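Local coordinates for vaginolysin (Gardnerella vaginalis, PDB 5IMY), which is a secreted toxin of the cholesterol-dependent cytolysin family that probably binds cholesterol and lyses host cells by inserting beta strands into their membranes, at residues N38-H43 with K99-N104; D399-E404 with V437-I442. All blocks are in the same frame, centred on the assembly; numbering follows the deposited sequence.

Overall arrangement
The two contacts stand on opposite sides of the centre of an elongated chain, their own centres about 51 Å apart and their nearest atoms about 32 Å apart, with no touch between them. They follow in series: contact 1 joins the short strand 41-43 and its approach to helix 99-102 within the thiol-activated cytolysin region, and contact 2 pairs strand 395-403 with the corner before strand 440-443 in the C-terminal beta sandwich. Strand 363-389 offers a structural connection, since it pairs with strand 41-43 and, after a short link, the chain continues into strand 395-403. A methionine packed at a helix end contrasts with backbone pairing in contact 2, two separate family regions of one long molecule.

Contact 1: residues N38-H43 with K99-N104; sequences NILARH and KNLMDN
Met102 reaches from the end of helix 99-102 to lay its sulfur against the backbone of Leu40 and Ala41. SD lies 3.4 Å from Leu40 C and 3.3 Å from Ala41 O, a close approach that makes this the tight part of the contact. CG of Met102 sits beside its own backbone N (chi1 -70°), which directs the thioether across to the other segment, and a bend at the last torsion turns the methyl CE aside, leaving the sulfur to face Ala41 O. Next to the sulfur, on the Leu40 side chain, the packing is apolar: CD2 of Leu40 touches both Met102 CG and Leu101 CD2, 3.9 Å from each. The helix stops here in a Schellman motif, with Asn104 at positive phi and its side-chain amide bonded to Ser80 and Tyr350. Strand 41-43, for its part, runs parallel to the long strand 363-389, and Met102 packs where the chain leads into that pairing. Arg42 forms the looser side of the contact. Its NE passes Met102 O obliquely at 3.9 Å, while its NH2 bonds to Lys181 O. Within the helical segment, Asp103 receives Lys99 NZ on the syn side of OD2 at 2.9 Å, a salt bridge.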
loop_
_atom_site.group_PDB
_atom_site.type_symbol
_atom_site.label_atom_id
_atom_site.label_comp_id
_atom_site.label_asym_id
_atom_site.label_seq_id
_atom_site.Cartn_x
_atom_site.Cartn_y
_atom_site.Cartn_z
ATOM N N ASN A 38 31.439 -19.126 2.521
ATOM C CA ASN A 38 31.842 -18.364 1.344
ATOM C C ASN A 38 32.623 -19.202 0.341
ATOM O O ASN A 38 32.804 -18.758 -0.799
ATOM C CB ASN A 38 32.672 -17.147 1.755
ATOM C CG ASN A 38 31.811 -15.989 2.223
ATOM O OD1 ASN A 38 31.393 -15.151 1.423
ATOM N ND2 ASN A 38 31.537 -15.939 3.522
ATOM N N ILE A 39 33.084 -20.394 0.727
ATOM C CA ILE A 39 33.841 -21.219 -0.208
ATOM C C ILE A 39 32.938 -21.740 -1.318
ATOM O O ILE A 39 33.401 -21.985 -2.438
ATOM C CB ILE A 39 34.542 -22.370 0.542
ATOM C CG1 ILE A 39 35.605 -23.023 -0.345
ATOM C CG2 ILE A 39 33.536 -23.424 0.999
ATOM C CD1 ILE A 39 36.800 -22.134 -0.631
ATOM N N LEU A 40 31.646 -21.918 -1.036
ATOM C CA LEU A 40 30.692 -22.448 -2.003
ATOM C C LEU A 40 29.546 -21.472 -2.255
ATOM O O LEU A 40 28.446 -21.882 -2.633
ATOM C CB LEU A 40 30.148 -23.797 -1.532
ATOM C CG LEU A 40 31.084 -25.001 -1.677
ATOM C CD1 LEU A 40 30.512 -26.207 -0.949
ATOM C CD2 LEU A 40 31.324 -25.327 -3.143
ATOM N N ALA A 41 29.789 -20.179 -2.061
ATOM C CA ALA A 41 28.766 -19.166 -2.280
ATOM C C ALA A 41 28.867 -18.597 -3.689
ATOM O O ALA A 41 29.965 -18.370 -4.206
ATOM C CB ALA A 41 28.895 -18.040 -1.252
ATOM N N ARG A 42 27.709 -18.372 -4.305
ATOM C CA ARG A 42 27.609 -17.798 -5.638
ATOM C C ARG A 42 26.861 -16.474 -5.556
ATOM O O ARG A 42 25.992 -16.287 -4.700
ATOM C CB ARG A 42 26.894 -18.767 -6.598
ATOM C CG ARG A 42 26.592 -18.204 -7.982
ATOM C CD ARG A 42 26.329 -19.320 -8.994
ATOM N NE ARG A 42 25.285 -20.251 -8.560
ATOM C CZ ARG A 42 24.008 -20.195 -8.936
ATOM N NH1 ARG A 42 23.580 -19.249 -9.763
ATOM N NH2 ARG A 42 23.148 -21.098 -8.480
ATOM N N HIS A 43 27.215 -15.546 -6.446
ATOM C CA HIS A 43 26.637 -14.207 -6.438
ATOM C C HIS A 43 26.268 -13.804 -7.856
ATOM O O HIS A 43 27.098 -13.898 -8.766
ATOM C CB HIS A 43 27.610 -13.187 -5.834
ATOM C CG HIS A 43 27.872 -13.389 -4.374
ATOM N ND1 HIS A 43 28.820 -14.271 -3.901
ATOM C CD2 HIS A 43 27.307 -12.823 -3.280
ATOM C CE1 HIS A 43 28.829 -14.239 -2.580
ATOM N NE2 HIS A 43 27.920 -13.369 -2.178
ATOM N N LYS A 99 34.510 -23.648 -8.339
ATOM C CA LYS A 99 33.506 -23.016 -9.190
ATOM C C LYS A 99 32.700 -24.052 -9.963
ATOM O O LYS A 99 31.498 -23.869 -10.188
ATOM C CB LYS A 99 34.179 -22.041 -10.156
ATOM C CG LYS A 99 33.221 -21.055 -10.802
ATOM C CD LYS A 99 33.766 -20.531 -12.122
ATOM C CE LYS A 99 32.856 -19.470 -12.723
ATOM N NZ LYS A 99 31.792 -20.047 -13.597
ATOM N N ASN A 100 33.343 -25.142 -10.385
ATOM C CA ASN A 100 32.638 -26.167 -11.145
ATOM C C ASN A 100 31.494 -26.761 -10.334
ATOM O O ASN A 100 30.368 -26.888 -10.827
ATOM C CB ASN A 100 33.616 -27.259 -11.581
ATOM C CG ASN A 100 34.503 -26.823 -12.732
ATOM O OD1 ASN A 100 34.104 -26.009 -13.565
ATOM N ND2 ASN A 100 35.713 -27.366 -12.783
ATOM N N LEU A 101 31.765 -27.132 -9.080
ATOM C CA LEU A 101 30.708 -27.664 -8.228
ATOM C C LEU A 101 29.582 -26.652 -8.061
ATOM O O LEU A 101 28.400 -27.013 -8.104
ATOM C CB LEU A 101 31.279 -28.061 -6.866
ATOM C CG LEU A 101 30.271 -28.585 -5.836
ATOM C CD1 LEU A 101 29.486 -29.773 -6.375
ATOM C CD2 LEU A 101 30.986 -28.964 -4.553
ATOM N N MET A 102 29.929 -25.376 -7.879
ATOM C CA MET A 102 28.909 -24.343 -7.744
ATOM C C MET A 102 28.068 -24.221 -9.006
ATOM O O MET A 102 26.898 -23.830 -8.934
ATOM C CB MET A 102 29.565 -23.002 -7.408
ATOM C CG MET A 102 30.142 -22.950 -6.003
ATOM S SD MET A 102 30.622 -21.294 -5.476
ATOM C CE MET A 102 32.115 -21.037 -6.428
ATOM N N ASP A 103 28.637 -24.553 -10.163
ATOM C CA ASP A 103 27.897 -24.554 -11.417
ATOM C C ASP A 103 27.208 -25.885 -11.692
ATOM O O ASP A 103 26.574 -26.035 -12.742
ATOM C CB ASP A 103 28.833 -24.206 -12.579
ATOM C CG ASP A 103 29.347 -22.780 -12.506
ATOM O OD1 ASP A 103 28.767 -21.976 -11.746
ATOM O OD2 ASP A 103 30.325 -22.464 -13.214
ATOM N N ASN A 104 27.317 -26.847 -10.775
ATOM C CA ASN A 104 26.704 -28.165 -10.917
ATOM C C ASN A 104 27.368 -28.991 -12.015
ATOM O O ASN A 104 26.737 -29.865 -12.613
ATOM C CB ASN A 104 25.197 -28.054 -11.177
ATOM C CG ASN A 104 24.408 -29.176 -10.528
ATOM O OD1 ASN A 104 24.856 -29.784 -9.556
ATOM N ND2 ASN A 104 23.226 -29.454 -11.061
#

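Contact 2: residues D399-E404 with V437-I442; sequences DEYGTE and VRNLRI
An antiparallel, hydrogen-bonded pair of Asp399 with Arg438 lies just ahead of a corner at Asn439; strands 395-403 and 440-443 are neighbours in a four-stranded antiparallel sheet. Asp399 N donates to Arg438 O at 2.8 Å, nearly straight at 170°, and Arg438 N returns a bond to Asp399 O at 2.9 Å. Asp399 O also meets Val437 CA at 3.5 Å in a CA-H...O contact. At the corner the amide of Asn439 leans back toward the first strand: ND2 bonds to the anti lone pair of Asp399 OD2 at 3.1 Å, and this bond is bent, with the carboxylate oxygen tilted out of the amide plane. Within the beta sandwich domain of this cytolysin, a side-chain bond thus supplements the two backbone bonds at the corner. Beyond it, the side chains of Arg438 and Tyr401 cross at about a right angle, yet the guanidinium plane lies within 24° of the ring's. The arginine stays extended from CG to NE (chi2 -179°), which carries CD over one ring face, toward the rim and 3.7 Å from the ring centroid, in a CH-pi contact. Arg438 NE comes closer still, 3.3 Å from Tyr401 CD2. The guanidinium continues outward to a salt bridge with Asp406 of the second subunit.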
loop_
_atom_site.group_PDB
_atom_site.type_symbol
_atom_site.label_atom_id
_atom_site.label_comp_id
_atom_site.label_asym_id
_atom_site.label_seq_id
_atom_site.Cartn_x
_atom_site.Cartn_y
_atom_site.Cartn_z
ATOM N N ASP A 399 -17.372 2.525 1.412
ATOM C CA ASP A 399 -16.066 2.871 1.952
ATOM C C ASP A 399 -14.994 2.717 0.881
ATOM O O ASP A 399 -15.047 1.793 0.062
ATOM C CB ASP A 399 -15.726 1.989 3.157
ATOM C CG ASP A 399 -16.631 2.252 4.344
ATOM O OD1 ASP A 399 -16.961 3.431 4.591
ATOM O OD2 ASP A 399 -17.018 1.281 5.026
ATOM N N GLU A 400 -14.025 3.628 0.896
ATOM C CA GLU A 400 -12.879 3.591 -0.010
ATOM C C GLU A 400 -11.620 3.437 0.838
ATOM O O GLU A 400 -11.170 4.394 1.476
ATOM C CB GLU A 400 -12.825 4.849 -0.875
ATOM C CG GLU A 400 -13.588 4.719 -2.185
ATOM C CD GLU A 400 -13.924 6.060 -2.809
ATOM O OE1 GLU A 400 -13.275 7.066 -2.453
ATOM O OE2 GLU A 400 -14.842 6.106 -3.655
ATOM N N TYR A 401 -11.060 2.231 0.851
ATOM C CA TYR A 401 -9.822 1.989 1.569
ATOM C C TYR A 401 -8.629 2.433 0.731
ATOM O O TYR A 401 -8.690 2.524 -0.498
ATOM C CB TYR A 401 -9.671 0.509 1.927
ATOM C CG TYR A 401 -10.606 0.016 3.010
ATOM C CD1 TYR A 401 -11.587 0.841 3.547
ATOM C CD2 TYR A 401 -10.497 -1.276 3.506
ATOM C CE1 TYR A 401 -12.437 0.388 4.537
ATOM C CE2 TYR A 401 -11.343 -1.738 4.496
ATOM C CZ TYR A 401 -12.311 -0.901 5.009
ATOM O OH TYR A 401 -13.154 -1.354 5.996
ATOM N N GLY A 402 -7.530 2.711 1.419
ATOM C CA GLY A 402 -6.315 3.124 0.750
ATOM C C GLY A 402 -5.150 3.114 1.708
ATOM O O GLY A 402 -5.320 3.189 2.931
ATOM N N THR A 403 -3.959 3.007 1.133
ATOM C CA THR A 403 -2.711 3.108 1.872
ATOM C C THR A 403 -1.916 4.280 1.326
ATOM O O THR A 403 -1.836 4.474 0.109
ATOM C CB THR A 403 -1.880 1.827 1.759
ATOM O OG1 THR A 403 -1.837 1.400 0.391
ATOM C CG2 THR A 403 -2.469 0.725 2.625
ATOM N N GLU A 404 -1.341 5.070 2.224
ATOM C CA GLU A 404 -0.493 6.156 1.772
ATOM C C GLU A 404 0.747 5.595 1.087
ATOM O O GLU A 404 1.074 4.409 1.193
ATOM C CB GLU A 404 -0.099 7.066 2.936
ATOM C CG GLU A 404 -1.095 8.189 3.206
ATOM C CD GLU A 404 -1.295 9.096 2.003
ATOM O OE1 GLU A 404 -0.314 9.342 1.269
ATOM O OE2 GLU A 404 -2.437 9.553 1.785
ATOM N N VAL A 437 -14.394 -0.496 -4.020
ATOM C CA VAL A 437 -15.222 0.019 -2.939
ATOM C C VAL A 437 -15.658 -1.141 -2.052
ATOM O O VAL A 437 -15.815 -2.280 -2.508
ATOM C CB VAL A 437 -16.443 0.795 -3.467
ATOM C CG1 VAL A 437 -16.026 1.845 -4.488
ATOM C CG2 VAL A 437 -17.468 -0.143 -4.062
ATOM N N ARG A 438 -15.865 -0.847 -0.771
ATOM C CA ARG A 438 -16.217 -1.860 0.211
ATOM C C ARG A 438 -17.434 -1.407 1.006
ATOM O O ARG A 438 -17.767 -0.221 1.055
ATOM C CB ARG A 438 -15.051 -2.143 1.170
ATOM C CG ARG A 438 -13.772 -2.622 0.491
ATOM C CD ARG A 438 -12.690 -2.896 1.523
ATOM N NE ARG A 438 -11.382 -3.161 0.921
ATOM C CZ ARG A 438 -10.864 -4.372 0.714
ATOM N NH1 ARG A 438 -11.532 -5.466 1.057
ATOM N NH2 ARG A 438 -9.664 -4.489 0.160
ATOM N N ASN A 439 -18.098 -2.380 1.625
ATOM C CA ASN A 439 -19.185 -2.119 2.565
ATOM C C ASN A 439 -20.254 -1.219 1.946
ATOM O O ASN A 439 -20.610 -0.168 2.483
ATOM C CB ASN A 439 -18.631 -1.511 3.855
ATOM C CG ASN A 439 -17.482 -2.318 4.425
ATOM O OD1 ASN A 439 -17.617 -3.515 4.680
ATOM N ND2 ASN A 439 -16.336 -1.671 4.609
ATOM N N LEU A 440 -20.771 -1.647 0.798
ATOM C CA LEU A 440 -21.846 -0.918 0.140
ATOM C C LEU A 440 -23.111 -0.953 0.993
ATOM O O LEU A 440 -23.461 -1.985 1.571
ATOM C CB LEU A 440 -22.118 -1.518 -1.242
ATOM C CG LEU A 440 -23.068 -0.754 -2.168
ATOM C CD1 LEU A 440 -22.429 0.529 -2.683
ATOM C CD2 LEU A 440 -23.494 -1.638 -3.329
ATOM N N ARG A 441 -23.795 0.187 1.069
ATOM C CA ARG A 441 -25.000 0.343 1.875
ATOM C C ARG A 441 -26.116 0.900 1.006
ATOM O O ARG A 441 -25.862 1.713 0.112
ATOM C CB ARG A 441 -24.746 1.276 3.061
ATOM C CG ARG A 441 -25.005 0.649 4.415
ATOM C CD ARG A 441 -24.470 1.524 5.538
ATOM N NE ARG A 441 -23.804 0.726 6.565
ATOM C CZ ARG A 441 -24.416 0.178 7.610
ATOM N NH1 ARG A 441 -25.721 0.335 7.787
ATOM N NH2 ARG A 441 -23.716 -0.531 8.486
ATOM N N ILE A 442 -27.349 0.458 1.255
ATOM C CA ILE A 442 -28.502 0.902 0.470
ATOM C C ILE A 442 -29.733 0.932 1.368
ATOM O O ILE A 442 -30.042 -0.051 2.049
ATOM C CB ILE A 442 -28.754 -0.004 -0.754
ATOM C CG1 ILE A 442 -27.518 -0.054 -1.662
ATOM C CG2 ILE A 442 -29.958 0.503 -1.545
ATOM C CD1 ILE A 442 -27.623 -1.039 -2.807
#